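Long-range contacts in bacterioferritin (Mycobacterium tuberculosis, PDB 3UOI), which probably stores iron as a mineral inside a 24-subunit shell, oxidising ferrous iron with dioxygen at its ferroxidase centres, and binds one heme b per dimer: residues T22-Q26 against I76-I81; M33-F39 against G82-Q88; D52-H56 against I125-E129; D92-Y97 against H132-E137. All blocks are in the same frame, centred on the assembly; numbering follows the deposited sequence.

Contact 1 (T22-Q26 against I76-I81). With HEM (protoporphyrin IX containing Fe), chain B.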
# COMPACT_ATOMS: atom_id res chain seq x y z
N THR A 22 38.02 -4.32 -35.44
CA THR A 22 39.08 -3.34 -35.26
C THR A 22 38.57 -2.16 -34.44
O THR A 22 39.21 -1.70 -33.54
CB THR A 22 39.55 -2.90 -36.63
OG1 THR A 22 39.48 -4.02 -37.51
CG2 THR A 22 40.92 -2.38 -36.64
N ALA A 23 37.37 -1.72 -34.77
CA ALA A 23 36.70 -0.62 -34.09
C ALA A 23 36.38 -0.91 -32.61
O ALA A 23 36.46 -0.03 -31.78
CB ALA A 23 35.51 -0.20 -34.81
N ILE A 24 36.01 -2.14 -32.31
CA ILE A 24 35.72 -2.47 -30.96
C ILE A 24 36.98 -2.27 -30.18
O ILE A 24 37.00 -1.53 -29.22
CB ILE A 24 35.34 -3.94 -30.82
CG1 ILE A 24 33.93 -4.19 -31.32
CG2 ILE A 24 35.47 -4.32 -29.42
CD1 ILE A 24 33.64 -5.54 -31.61
N ASN A 25 38.07 -2.83 -30.68
CA ASN A 25 39.32 -2.64 -29.99
C ASN A 25 39.82 -1.19 -29.96
O ASN A 25 40.32 -0.73 -29.01
CB ASN A 25 40.37 -3.55 -30.55
CG ASN A 25 40.10 -4.97 -30.28
OD1 ASN A 25 39.00 -5.31 -30.09
ND2 ASN A 25 41.10 -5.78 -30.25
N GLN A 26 39.70 -0.50 -31.05
CA GLN A 26 40.22 0.84 -31.02
C GLN A 26 39.41 1.66 -30.08
O GLN A 26 39.97 2.32 -29.27
CB GLN A 26 40.33 1.45 -32.41
CG GLN A 26 40.94 2.83 -32.51
CD GLN A 26 41.11 3.22 -33.94
OE1 GLN A 26 41.81 2.58 -34.67
NE2 GLN A 26 40.47 4.28 -34.34
N ILE A 76 42.30 -9.08 -38.16
CA ILE A 76 42.18 -7.79 -37.54
C ILE A 76 42.78 -6.68 -38.32
O ILE A 76 43.84 -6.80 -38.82
CB ILE A 76 42.79 -7.72 -36.16
CG1 ILE A 76 42.28 -6.50 -35.43
CG2 ILE A 76 44.26 -7.64 -36.25
CD1 ILE A 76 42.14 -6.71 -34.03
N GLY A 77 42.10 -5.56 -38.33
CA GLY A 77 42.56 -4.36 -39.00
C GLY A 77 43.66 -3.59 -38.29
O GLY A 77 44.03 -3.92 -37.25
N SER A 78 44.17 -2.54 -38.88
CA SER A 78 45.21 -1.80 -38.21
C SER A 78 44.66 -0.63 -37.39
O SER A 78 44.01 0.23 -37.89
CB SER A 78 46.32 -1.34 -39.17
OG SER A 78 47.06 -2.40 -39.70
N LEU A 79 44.94 -0.68 -36.10
CA LEU A 79 44.58 0.32 -35.13
C LEU A 79 45.36 1.65 -35.25
O LEU A 79 46.52 1.67 -35.53
CB LEU A 79 44.81 -0.26 -33.75
CG LEU A 79 43.86 -1.09 -32.87
CD1 LEU A 79 42.75 -1.84 -33.54
CD2 LEU A 79 44.66 -2.02 -32.03
N ARG A 80 44.67 2.76 -35.04
CA ARG A 80 45.31 4.05 -34.92
C ARG A 80 45.05 4.52 -33.51
O ARG A 80 44.00 4.93 -33.22
CB ARG A 80 44.69 5.04 -35.88
CG ARG A 80 45.09 4.90 -37.29
CD ARG A 80 44.06 5.46 -38.20
NE ARG A 80 43.13 4.47 -38.69
CZ ARG A 80 42.73 4.39 -39.94
NH1 ARG A 80 43.19 5.26 -40.82
NH2 ARG A 80 41.89 3.46 -40.32
N ILE A 81 46.03 4.44 -32.66
CA ILE A 81 45.81 4.77 -31.29
C ILE A 81 46.33 6.14 -30.87
O ILE A 81 47.50 6.39 -30.90
CB ILE A 81 46.46 3.75 -30.44
CG1 ILE A 81 45.81 2.38 -30.69
CG2 ILE A 81 46.47 4.23 -29.05
CD1 ILE A 81 44.50 2.13 -30.11
CHA HEM B . 29.77 -6.51 -23.58
CHB HEM B . 34.50 -5.72 -23.23
CHC HEM B . 35.11 -7.86 -27.51
CHD HEM B . 30.39 -8.89 -27.80
C1A HEM B . 31.00 -6.25 -23.01
C2A HEM B . 31.31 -5.97 -21.63
C3A HEM B . 32.64 -5.74 -21.57
C4A HEM B . 33.18 -5.87 -22.87
CMA HEM B . 33.50 -5.41 -20.34
CAA HEM B . 30.23 -5.96 -20.51
CBA HEM B . 29.64 -7.38 -20.42
CGA HEM B . 29.47 -7.95 -19.02
O1A HEM B . 29.44 -9.22 -18.82
O2A HEM B . 29.36 -7.13 -18.07
C1B HEM B . 35.09 -6.18 -24.40
C2B HEM B . 36.47 -5.97 -24.81
C3B HEM B . 36.65 -6.57 -25.98
C4B HEM B . 35.37 -7.17 -26.35
CMB HEM B . 37.58 -5.22 -24.03
CAB HEM B . 38.02 -6.56 -26.72
CBB HEM B . 38.10 -6.89 -28.00
C1C HEM B . 33.91 -8.35 -28.00
C2C HEM B . 33.69 -8.95 -29.32
C3C HEM B . 32.38 -9.26 -29.36
C4C HEM B . 31.72 -8.79 -28.15
CMC HEM B . 34.79 -9.21 -30.39
CAC HEM B . 31.62 -9.94 -30.50
CBC HEM B . 30.30 -9.73 -30.50
C1D HEM B . 29.79 -8.26 -26.73
C2D HEM B . 28.37 -8.15 -26.56
C3D HEM B . 28.22 -7.41 -25.24
C4D HEM B . 29.53 -7.17 -24.78
CMD HEM B . 27.24 -8.73 -27.48
CAD HEM B . 26.96 -7.02 -24.51
CBD HEM B . 26.44 -5.78 -25.22
CGD HEM B . 25.28 -5.30 -24.39
O1D HEM B . 25.33 -5.41 -23.13
O2D HEM B . 24.31 -4.81 -25.01
NA HEM B . 32.16 -6.15 -23.71
NB HEM B . 34.42 -6.90 -25.37
NC HEM B . 32.68 -8.28 -27.37
ND HEM B . 30.49 -7.63 -25.71
FE HEM B . 32.36 -7.25 -25.59
O HOH W 1 42.01 2.28 -37.22

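Contact 2 (M33-F39 against G82-Q88)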
# COMPACT_ATOMS: atom_id res chain seq x y z
N MET A 33 41.90 4.56 -22.03
CA MET A 33 42.94 5.55 -22.03
C MET A 33 42.36 6.87 -21.63
O MET A 33 42.99 7.60 -20.96
CB MET A 33 43.61 5.69 -23.39
CG MET A 33 44.51 4.57 -23.89
SD MET A 33 45.25 4.92 -25.51
CE MET A 33 46.44 6.16 -25.24
N GLN A 34 41.15 7.18 -22.08
CA GLN A 34 40.48 8.41 -21.69
C GLN A 34 40.16 8.42 -20.19
O GLN A 34 40.37 9.36 -19.51
CB GLN A 34 39.26 8.70 -22.55
CG GLN A 34 39.56 8.93 -23.98
CD GLN A 34 38.37 8.88 -24.92
OE1 GLN A 34 37.26 8.67 -24.52
NE2 GLN A 34 38.62 9.09 -26.16
N ASP A 35 39.69 7.30 -19.71
CA ASP A 35 39.43 7.15 -18.30
C ASP A 35 40.69 7.29 -17.46
O ASP A 35 40.64 7.92 -16.46
CB ASP A 35 38.77 5.83 -18.01
CG ASP A 35 37.72 5.94 -16.99
OD1 ASP A 35 37.65 6.96 -16.33
OD2 ASP A 35 36.97 4.99 -16.83
N ASN A 36 41.79 6.70 -17.89
CA ASN A 36 43.09 6.78 -17.24
C ASN A 36 43.70 8.16 -17.21
O ASN A 36 44.34 8.50 -16.26
CB ASN A 36 44.08 5.75 -17.76
CG ASN A 36 45.47 5.89 -17.13
OD1 ASN A 36 45.63 6.00 -15.95
ND2 ASN A 36 46.46 5.88 -17.95
N TRP A 37 43.48 8.94 -18.25
CA TRP A 37 43.93 10.31 -18.33
C TRP A 37 43.08 11.21 -17.37
O TRP A 37 43.40 12.33 -17.13
CB TRP A 37 43.86 10.84 -19.78
CG TRP A 37 44.88 10.32 -20.68
CD1 TRP A 37 46.05 9.80 -20.33
CD2 TRP A 37 44.85 10.29 -22.11
NE1 TRP A 37 46.76 9.44 -21.40
CE2 TRP A 37 46.05 9.72 -22.53
CE3 TRP A 37 43.93 10.68 -23.08
CZ2 TRP A 37 46.36 9.53 -23.87
CZ3 TRP A 37 44.25 10.49 -24.41
CH2 TRP A 37 45.45 9.91 -24.78
N GLY A 38 42.00 10.63 -16.87
CA GLY A 38 41.01 11.31 -16.08
C GLY A 38 39.82 11.99 -16.76
O GLY A 38 39.06 12.63 -16.12
N PHE A 39 39.68 11.83 -18.06
CA PHE A 39 38.56 12.36 -18.81
C PHE A 39 37.40 11.36 -18.71
O PHE A 39 36.99 10.80 -19.67
CB PHE A 39 38.96 12.64 -20.26
CG PHE A 39 40.12 13.58 -20.41
CD1 PHE A 39 39.98 14.93 -20.12
CD2 PHE A 39 41.35 13.14 -20.81
CE1 PHE A 39 41.04 15.81 -20.24
CE2 PHE A 39 42.40 14.01 -20.91
CZ PHE A 39 42.24 15.35 -20.62
N GLY A 82 45.42 7.02 -30.54
CA GLY A 82 45.71 8.39 -30.22
C GLY A 82 46.35 8.67 -28.88
O GLY A 82 45.99 8.15 -27.88
N GLN A 83 47.35 9.51 -28.93
CA GLN A 83 48.09 9.84 -27.75
C GLN A 83 47.64 11.18 -27.17
O GLN A 83 48.18 11.68 -26.22
CB GLN A 83 49.60 9.71 -28.00
CG GLN A 83 50.20 8.29 -27.81
CD GLN A 83 49.86 7.57 -26.46
OE1 GLN A 83 49.61 8.19 -25.45
NE2 GLN A 83 49.87 6.25 -26.47
N THR A 84 46.62 11.74 -27.80
CA THR A 84 45.89 12.89 -27.34
C THR A 84 44.42 12.74 -27.65
O THR A 84 44.06 11.86 -28.36
CB THR A 84 46.43 14.24 -27.84
OG1 THR A 84 46.39 14.31 -29.26
CG2 THR A 84 47.79 14.47 -27.39
N LEU A 85 43.56 13.55 -27.06
CA LEU A 85 42.15 13.44 -27.32
C LEU A 85 41.91 13.74 -28.79
O LEU A 85 41.24 13.00 -29.45
CB LEU A 85 41.31 14.38 -26.45
CG LEU A 85 41.04 14.10 -24.97
CD1 LEU A 85 39.83 14.84 -24.45
CD2 LEU A 85 40.95 12.64 -24.67
N ARG A 86 42.56 14.79 -29.28
CA ARG A 86 42.43 15.21 -30.67
C ARG A 86 42.90 14.14 -31.64
O ARG A 86 42.19 13.84 -32.51
CB ARG A 86 43.18 16.51 -30.93
CG ARG A 86 43.22 16.95 -32.37
CD ARG A 86 44.00 18.16 -32.56
NE ARG A 86 43.33 19.34 -32.09
CZ ARG A 86 42.43 20.03 -32.76
NH1 ARG A 86 42.04 19.69 -33.95
NH2 ARG A 86 41.89 21.07 -32.22
N GLU A 87 44.03 13.51 -31.43
CA GLU A 87 44.42 12.41 -32.29
C GLU A 87 43.41 11.26 -32.18
O GLU A 87 43.20 10.61 -33.12
CB GLU A 87 45.80 11.85 -32.01
CG GLU A 87 46.91 12.79 -31.97
CD GLU A 87 48.21 12.12 -31.59
OE1 GLU A 87 48.27 10.92 -31.50
OE2 GLU A 87 49.18 12.83 -31.39
N GLN A 88 42.87 11.01 -30.99
CA GLN A 88 41.91 9.91 -30.76
C GLN A 88 40.61 10.04 -31.54
O GLN A 88 40.22 9.14 -32.22
CB GLN A 88 41.66 9.71 -29.28
CG GLN A 88 42.67 8.88 -28.66
CD GLN A 88 42.57 8.75 -27.16
OE1 GLN A 88 41.70 9.29 -26.55
NE2 GLN A 88 43.45 8.01 -26.61

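Contact 3 (D52-H56 against I125-E129). With HEM (protoporphyrin IX containing Fe), chain B.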
# COMPACT_ATOMS: atom_id res chain seq x y z
N ASP A 52 28.53 -0.40 -29.12
CA ASP A 52 27.71 -0.29 -30.31
C ASP A 52 28.36 -1.06 -31.46
O ASP A 52 27.68 -1.73 -32.24
CB ASP A 52 27.52 1.18 -30.70
CG ASP A 52 26.57 1.91 -29.78
OD1 ASP A 52 25.80 1.23 -29.05
OD2 ASP A 52 26.58 3.16 -29.77
N GLU A 53 29.68 -0.95 -31.55
CA GLU A 53 30.44 -1.66 -32.58
C GLU A 53 30.39 -3.16 -32.32
O GLU A 53 30.25 -3.95 -33.25
CB GLU A 53 31.89 -1.17 -32.61
CG GLU A 53 32.27 -0.46 -33.89
CD GLU A 53 31.10 0.26 -34.53
OE1 GLU A 53 30.61 1.24 -33.94
OE2 GLU A 53 30.68 -0.15 -35.63
N MET A 54 30.50 -3.53 -31.05
CA MET A 54 30.44 -4.94 -30.66
C MET A 54 29.10 -5.54 -31.09
O MET A 54 29.05 -6.66 -31.58
CB MET A 54 30.63 -5.09 -29.15
CG MET A 54 32.09 -5.09 -28.71
SD MET A 54 32.28 -5.44 -26.95
CE MET A 54 33.39 -4.12 -26.47
N ARG A 55 28.03 -4.77 -30.89
CA ARG A 55 26.70 -5.22 -31.27
C ARG A 55 26.63 -5.40 -32.78
O ARG A 55 26.01 -6.35 -33.28
CB ARG A 55 25.65 -4.20 -30.81
CG ARG A 55 25.05 -4.51 -29.45
CD ARG A 55 23.75 -3.75 -29.24
NE ARG A 55 23.98 -2.32 -29.05
CZ ARG A 55 24.58 -1.80 -27.98
NH1 ARG A 55 25.02 -2.58 -27.01
NH2 ARG A 55 24.75 -0.48 -27.89
N HIS A 56 27.27 -4.49 -33.51
CA HIS A 56 27.30 -4.57 -34.97
C HIS A 56 28.02 -5.87 -35.41
O HIS A 56 27.59 -6.53 -36.29
CB HIS A 56 28.02 -3.38 -35.57
CG HIS A 56 27.22 -2.13 -35.60
ND1 HIS A 56 27.81 -0.90 -35.67
CD2 HIS A 56 25.90 -1.92 -35.58
CE1 HIS A 56 26.88 0.01 -35.71
NE2 HIS A 56 25.71 -0.57 -35.65
N ILE A 125 23.95 0.14 -40.38
CA ILE A 125 25.30 0.42 -39.94
C ILE A 125 25.84 1.75 -40.44
O ILE A 125 26.48 2.50 -39.73
CB ILE A 125 26.24 -0.69 -40.36
CG1 ILE A 125 25.87 -1.98 -39.66
CG2 ILE A 125 27.67 -0.30 -40.19
CD1 ILE A 125 26.66 -3.05 -39.93
N VAL A 126 25.53 2.04 -41.68
CA VAL A 126 25.90 3.26 -42.30
C VAL A 126 25.28 4.44 -41.60
O VAL A 126 25.92 5.45 -41.41
CB VAL A 126 25.51 3.31 -43.77
CG1 VAL A 126 25.28 4.72 -44.16
CG2 VAL A 126 26.57 2.68 -44.62
N ALA A 127 24.01 4.31 -41.23
CA ALA A 127 23.35 5.40 -40.54
C ALA A 127 24.03 5.68 -39.19
O ALA A 127 24.33 6.83 -38.83
CB ALA A 127 21.90 5.14 -40.39
N ASP A 128 24.32 4.61 -38.49
CA ASP A 128 24.95 4.71 -37.21
C ASP A 128 26.33 5.36 -37.33
O ASP A 128 26.64 6.24 -36.59
CB ASP A 128 25.07 3.35 -36.53
CG ASP A 128 23.72 2.68 -36.25
OD1 ASP A 128 23.69 1.48 -35.99
OD2 ASP A 128 22.69 3.32 -36.32
N GLU A 129 27.12 4.93 -38.30
CA GLU A 129 28.44 5.47 -38.52
C GLU A 129 28.35 6.95 -38.87
O GLU A 129 29.18 7.68 -38.50
CB GLU A 129 29.23 4.71 -39.57
CG GLU A 129 29.33 3.24 -39.39
CD GLU A 129 30.14 2.86 -38.18
OE1 GLU A 129 31.23 2.33 -38.36
OE2 GLU A 129 29.69 3.10 -37.07
CHA HEM B . 29.77 -6.51 -23.58
CHB HEM B . 34.50 -5.72 -23.23
CHC HEM B . 35.11 -7.86 -27.51
CHD HEM B . 30.39 -8.89 -27.80
C1A HEM B . 31.00 -6.25 -23.01
C2A HEM B . 31.31 -5.97 -21.63
C3A HEM B . 32.64 -5.74 -21.57
C4A HEM B . 33.18 -5.87 -22.87
CMA HEM B . 33.50 -5.41 -20.34
CAA HEM B . 30.23 -5.96 -20.51
CBA HEM B . 29.64 -7.38 -20.42
CGA HEM B . 29.47 -7.95 -19.02
O1A HEM B . 29.44 -9.22 -18.82
O2A HEM B . 29.36 -7.13 -18.07
C1B HEM B . 35.09 -6.18 -24.40
C2B HEM B . 36.47 -5.97 -24.81
C3B HEM B . 36.65 -6.57 -25.98
C4B HEM B . 35.37 -7.17 -26.35
CMB HEM B . 37.58 -5.22 -24.03
CAB HEM B . 38.02 -6.56 -26.72
CBB HEM B . 38.10 -6.89 -28.00
C1C HEM B . 33.91 -8.35 -28.00
C2C HEM B . 33.69 -8.95 -29.32
C3C HEM B . 32.38 -9.26 -29.36
C4C HEM B . 31.72 -8.79 -28.15
CMC HEM B . 34.79 -9.21 -30.39
CAC HEM B . 31.62 -9.94 -30.50
CBC HEM B . 30.30 -9.73 -30.50
C1D HEM B . 29.79 -8.26 -26.73
C2D HEM B . 28.37 -8.15 -26.56
C3D HEM B . 28.22 -7.41 -25.24
C4D HEM B . 29.53 -7.17 -24.78
CMD HEM B . 27.24 -8.73 -27.48
CAD HEM B . 26.96 -7.02 -24.51
CBD HEM B . 26.44 -5.78 -25.22
CGD HEM B . 25.28 -5.30 -24.39
O1D HEM B . 25.33 -5.41 -23.13
O2D HEM B . 24.31 -4.81 -25.01
NA HEM B . 32.16 -6.15 -23.71
NB HEM B . 34.42 -6.90 -25.37
NC HEM B . 32.68 -8.28 -27.37
ND HEM B . 30.49 -7.63 -25.71
FE HEM B . 32.36 -7.25 -25.59
O HOH W 2 28.36 2.29 -34.15

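Contact 4 (D92-Y97 against H132-E137)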
# COMPACT_ATOMS: atom_id res chain seq x y z
N ASP A 92 39.46 7.71 -34.77
CA ASP A 92 38.15 7.14 -34.80
C ASP A 92 37.41 7.55 -36.06
O ASP A 92 36.71 6.80 -36.63
CB ASP A 92 37.41 7.42 -33.51
CG ASP A 92 38.03 6.72 -32.30
OD1 ASP A 92 37.59 7.03 -31.24
OD2 ASP A 92 38.94 5.91 -32.38
N LEU A 93 37.62 8.78 -36.47
CA LEU A 93 37.01 9.32 -37.66
C LEU A 93 37.45 8.55 -38.85
O LEU A 93 36.70 8.30 -39.70
CB LEU A 93 37.35 10.78 -37.85
CG LEU A 93 36.34 11.78 -37.32
CD1 LEU A 93 36.87 13.16 -37.42
CD2 LEU A 93 35.09 11.67 -38.05
N ALA A 94 38.71 8.19 -38.90
CA ALA A 94 39.25 7.51 -40.05
C ALA A 94 38.68 6.15 -40.33
O ALA A 94 38.44 5.85 -41.42
CB ALA A 94 40.77 7.50 -40.03
N ILE A 95 38.50 5.33 -39.32
CA ILE A 95 37.84 4.05 -39.45
C ILE A 95 36.34 4.11 -39.85
O ILE A 95 35.87 3.37 -40.65
CB ILE A 95 38.07 3.19 -38.19
CG1 ILE A 95 37.48 1.81 -38.37
CG2 ILE A 95 37.51 3.81 -36.99
CD1 ILE A 95 38.29 0.76 -37.81
N GLU A 96 35.59 5.02 -39.29
CA GLU A 96 34.24 5.22 -39.71
C GLU A 96 34.17 5.67 -41.20
O GLU A 96 33.32 5.23 -41.91
CB GLU A 96 33.55 6.24 -38.81
CG GLU A 96 33.64 6.00 -37.33
CD GLU A 96 33.80 7.30 -36.62
OE1 GLU A 96 33.52 8.35 -37.25
OE2 GLU A 96 34.18 7.34 -35.45
N TYR A 97 35.07 6.54 -41.63
CA TYR A 97 35.13 6.93 -43.03
C TYR A 97 35.47 5.75 -43.91
O TYR A 97 34.91 5.59 -44.94
CB TYR A 97 36.04 8.12 -43.27
CG TYR A 97 35.37 9.45 -43.11
CD1 TYR A 97 34.31 9.78 -43.91
CD2 TYR A 97 35.80 10.37 -42.21
CE1 TYR A 97 33.71 10.94 -43.79
CE2 TYR A 97 35.18 11.53 -42.08
CZ TYR A 97 34.14 11.82 -42.88
OH TYR A 97 33.48 12.99 -42.81
N HIS A 132 28.01 8.77 -35.77
CA HIS A 132 29.27 8.83 -35.09
C HIS A 132 30.24 9.86 -35.66
O HIS A 132 30.85 10.57 -34.92
CB HIS A 132 29.94 7.50 -35.18
CG HIS A 132 30.96 7.27 -34.12
ND1 HIS A 132 31.63 6.09 -33.99
CD2 HIS A 132 31.44 8.09 -33.16
CE1 HIS A 132 32.48 6.18 -32.99
NE2 HIS A 132 32.38 7.38 -32.46
N ILE A 133 30.34 9.93 -36.98
CA ILE A 133 31.23 10.84 -37.62
C ILE A 133 30.82 12.24 -37.30
O ILE A 133 31.66 13.04 -37.01
CB ILE A 133 31.26 10.63 -39.13
CG1 ILE A 133 32.01 9.37 -39.50
CG2 ILE A 133 31.85 11.85 -39.82
CD1 ILE A 133 31.52 8.73 -40.65
N ASP A 134 29.52 12.47 -37.32
CA ASP A 134 28.95 13.78 -37.04
C ASP A 134 29.32 14.15 -35.60
O ASP A 134 29.81 15.19 -35.36
CB ASP A 134 27.45 13.81 -37.35
CG ASP A 134 26.77 15.12 -37.00
OD1 ASP A 134 27.37 16.14 -36.93
OD2 ASP A 134 25.57 15.12 -36.84
N TYR A 135 29.18 13.22 -34.68
CA TYR A 135 29.60 13.43 -33.31
C TYR A 135 31.07 13.71 -33.16
O TYR A 135 31.43 14.55 -32.44
CB TYR A 135 29.28 12.23 -32.44
CG TYR A 135 30.05 12.19 -31.16
CD1 TYR A 135 29.62 12.85 -30.04
CD2 TYR A 135 31.22 11.50 -31.08
CE1 TYR A 135 30.33 12.81 -28.89
CE2 TYR A 135 31.93 11.46 -29.97
CZ TYR A 135 31.50 12.12 -28.86
OH TYR A 135 32.27 12.04 -27.75
N LEU A 136 31.91 12.98 -33.86
CA LEU A 136 33.35 13.16 -33.79
C LEU A 136 33.96 14.48 -34.38
O LEU A 136 34.86 15.05 -33.80
CB LEU A 136 34.05 11.93 -34.35
CG LEU A 136 33.92 10.61 -33.59
CD1 LEU A 136 34.33 9.44 -34.41
CD2 LEU A 136 34.73 10.63 -32.38
N GLU A 137 33.47 14.88 -35.54
CA GLU A 137 33.78 16.12 -36.20
C GLU A 137 33.31 17.31 -35.39
O GLU A 137 34.03 18.22 -35.25
CB GLU A 137 33.23 16.13 -37.64
CG GLU A 137 33.72 14.97 -38.49
CD GLU A 137 33.29 14.98 -39.92
OE1 GLU A 137 32.25 15.49 -40.24
OE2 GLU A 137 34.00 14.42 -40.71

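Contact 1 (T22-Q26 against I76-I81)
Thr-22 and Gln-26, one turn apart on helix 7-36, each take a backbone N-H from the extended segment 76-81. Gly-77 N donates to Thr-22 OG1 over 3.1 Å with a bent N-H...O angle of 138°; the hydroxyl is also hydrogen-bonded to Thr-18 O, one turn back. Farther along, Arg-80 N meets Gln-26 OE1 at 2.9 Å in an almost straight bond (176°), although the donor stands above the carbonyl plane. Gln-26 reaches it because CG lies anti to the backbone N (chi1 -176°) and the chain runs out extended. Besides this direct bond, OE1 accepts from water 1, which links it to Ser-78 O, to which the water donates at 2.9 Å, and to Arg-80 NE, from which it accepts. Apolar packing fills in between. Leu-79 CD1 sits 3.6 Å from Thr-22 CG2, and the same methyl carbon of Thr-22 presses on Gly-77 CA at a tight 3.5 Å. Ile-76 crosses Asn-25 at about a right angle, its CD1 4.0 Å from ND2, which is hydrogen-bonded to Tyr-73 O of the second subunit. On the heme side of the helix, Ile-24 CG2 lies 3.9 Å from vinyl carbon CBB of the porphyrin. Segment 76-81 belongs to the long crossover loop between helices 40-66 and 85-112 of the ferritin four-helix bundle and runs over helix 7-36 at the dimer interface, where Gln-74 of the second subunit bonds to its backbone; Ile-24 packs on helix 40-66, while Gln-26 NE2 is hydrogen-bonded to Asp-92 of helix 85-112.

Contact 2 (M33-F39 against G82-Q88)
Trp-37 and Gln-34 meet Gln-88 and Leu-85 in a buried contact of mixed polar and apolar character, where helix 7-36 gives way to a turn and helix 85-112 of the ferritin four-helix bundle begins. Both helix termini are formed by standard motifs: Gly-38, with positive phi, makes a Schellman motif, and Thr-84 is an N-cap whose OG1 accepts from Glu-87 N. Gln-88 is gripped from two directions. Its OE1 accepts from Gln-34 NE2 at 3.1 Å, in the amide plane of Gln-34, while its NE2 donates to Gly-82 O at 2.8 Å and so ties the loop back to the first helical turn. Gln-34 OE1 is hydrogen-bonded to Thr-46 of helix 40-66. The Trp-37 ring and Gln-88 amide planes are only 14° apart, but the amide approaches obliquely, with Trp-37 CH2 3.3 Å from Gln-88 NE2; Lys-145 of the third subunit makes a cation-pi contact with this indole. Met-33, bent at chi3 (72°), brings CE to 3.3 Å from Gly-82 O. Leu-85 meets both aromatic rings: CD2 touches the indole edge, and CD1 sits over the Phe-39 ring face in a CH-pi contact, 4.2 Å from its centroid and 7° off the normal.

Contact 3 (D52-H56 against I125-E129)
Ile-125 begins the contact by laying CG1 over one face of the His-56 imidazole, a CH-pi approach of 4.2 Å to the ring centroid; Asp-52 O lies over the opposite face, so the ring is sandwiched. Val-126 and Ala-127 pack on Thr-117 of the fourth subunit. Asp-128, three residues on from Ile-125, takes the imidazole at its edge. His-56 NE2 donates over 2.9 Å to Asp-128 OD1, whose anti lone pair receives it, and ring and carboxylate are nearly coplanar (10° apart). The other nitrogen, His-56 ND1, lies 3.0 Å from Glu-53 OE2 in a straight bond, though that oxygen is doubtful in position. Glu-53 and His-56 form one ExxH motif of the ferritin-type diiron site, and Glu-129 starts the second; both glutamates are predicted to bridge the two irons, and His-56 to bind one of them. Segments 52-56 and 125-129 run antiparallel, with axes 11.9 Å apart. Between the two motifs, the carboxylates of Glu-129, bent at chi2 (-67°), and Glu-53 face each other as close like charges. Water 2 joins this pair, donating to Glu-53 OE1 in a short bond and weakly to Glu-129 OE2. On the other side of helix 40-66, Met-54 SD binds the heme iron at 2.3 Å; Met-54 of the second subunit is the other axial ligand.

Contact 4 (D92-Y97 against H132-E137)
Leu-93 packs into the groove between Ile-133 and Leu-136, forming the apolar centre between two antiparallel helices of the ferritin four-helix bundle; the axes of segments 92-97 and 132-137 come within 9.7 Å at a crossing angle of -154°. Leu-93 CD2 touches Ile-133 CG2 at 3.7 Å, while its CG lies 3.8 Å from Leu-136 CB as the two leucines lie alongside, head to tail. The aliphatic part of Glu-137 extends this patch, its CG 3.6 Å from Leu-93 CD2, and Asp-92 CB rests on Leu-136 CD1. Toward the middle of the bundle the contact turns polar at Glu-96 and His-132, both predicted ligands of the second iron of the ferroxidase centre. Here the carboxylate lies over a face of the imidazole; the angle is too poor for a hydrogen bond to His-132 ND1, and the exact place of this carboxylate is doubtful because it crowds Leu-136 and Ile-133. Tyr-27 of helix 7-36 meets the His-132 ring with planes about 75° apart. At the other border Ile-133 CD1 lies over one face of Tyr-97, and Glu-137, extended beyond CG, comes in at the phenol edge. Its OE1 also bonds to Met-3 N of the fourth subunit. Tyr-97 OH donates to Glu-137 OE2 over 2.6 Å, on the syn side and 25° out of the carboxylate plane.

In the fold
From the N terminus, helix 7-36 opens contact 1 and then contact 2; helix 40-66 follows and opens contact 3. The long loop then returns to close contact 1 at 76-81 and contact 2 at 82-88, so these two cross, and contact 3, still open, crosses both. Helix 85-112 opens contact 4 only after both have closed; contact 3 closes on helix 116-146 just before contact 4 does, and they cross as well. None nests. Contact 1 touches the other three: Ile-81 packs on Met-33, Ile-24 on Met-54, and Arg-80 on Ala-94. Together they tie the crossover loop and all four long helices, with the heme beside contacts 1 and 3.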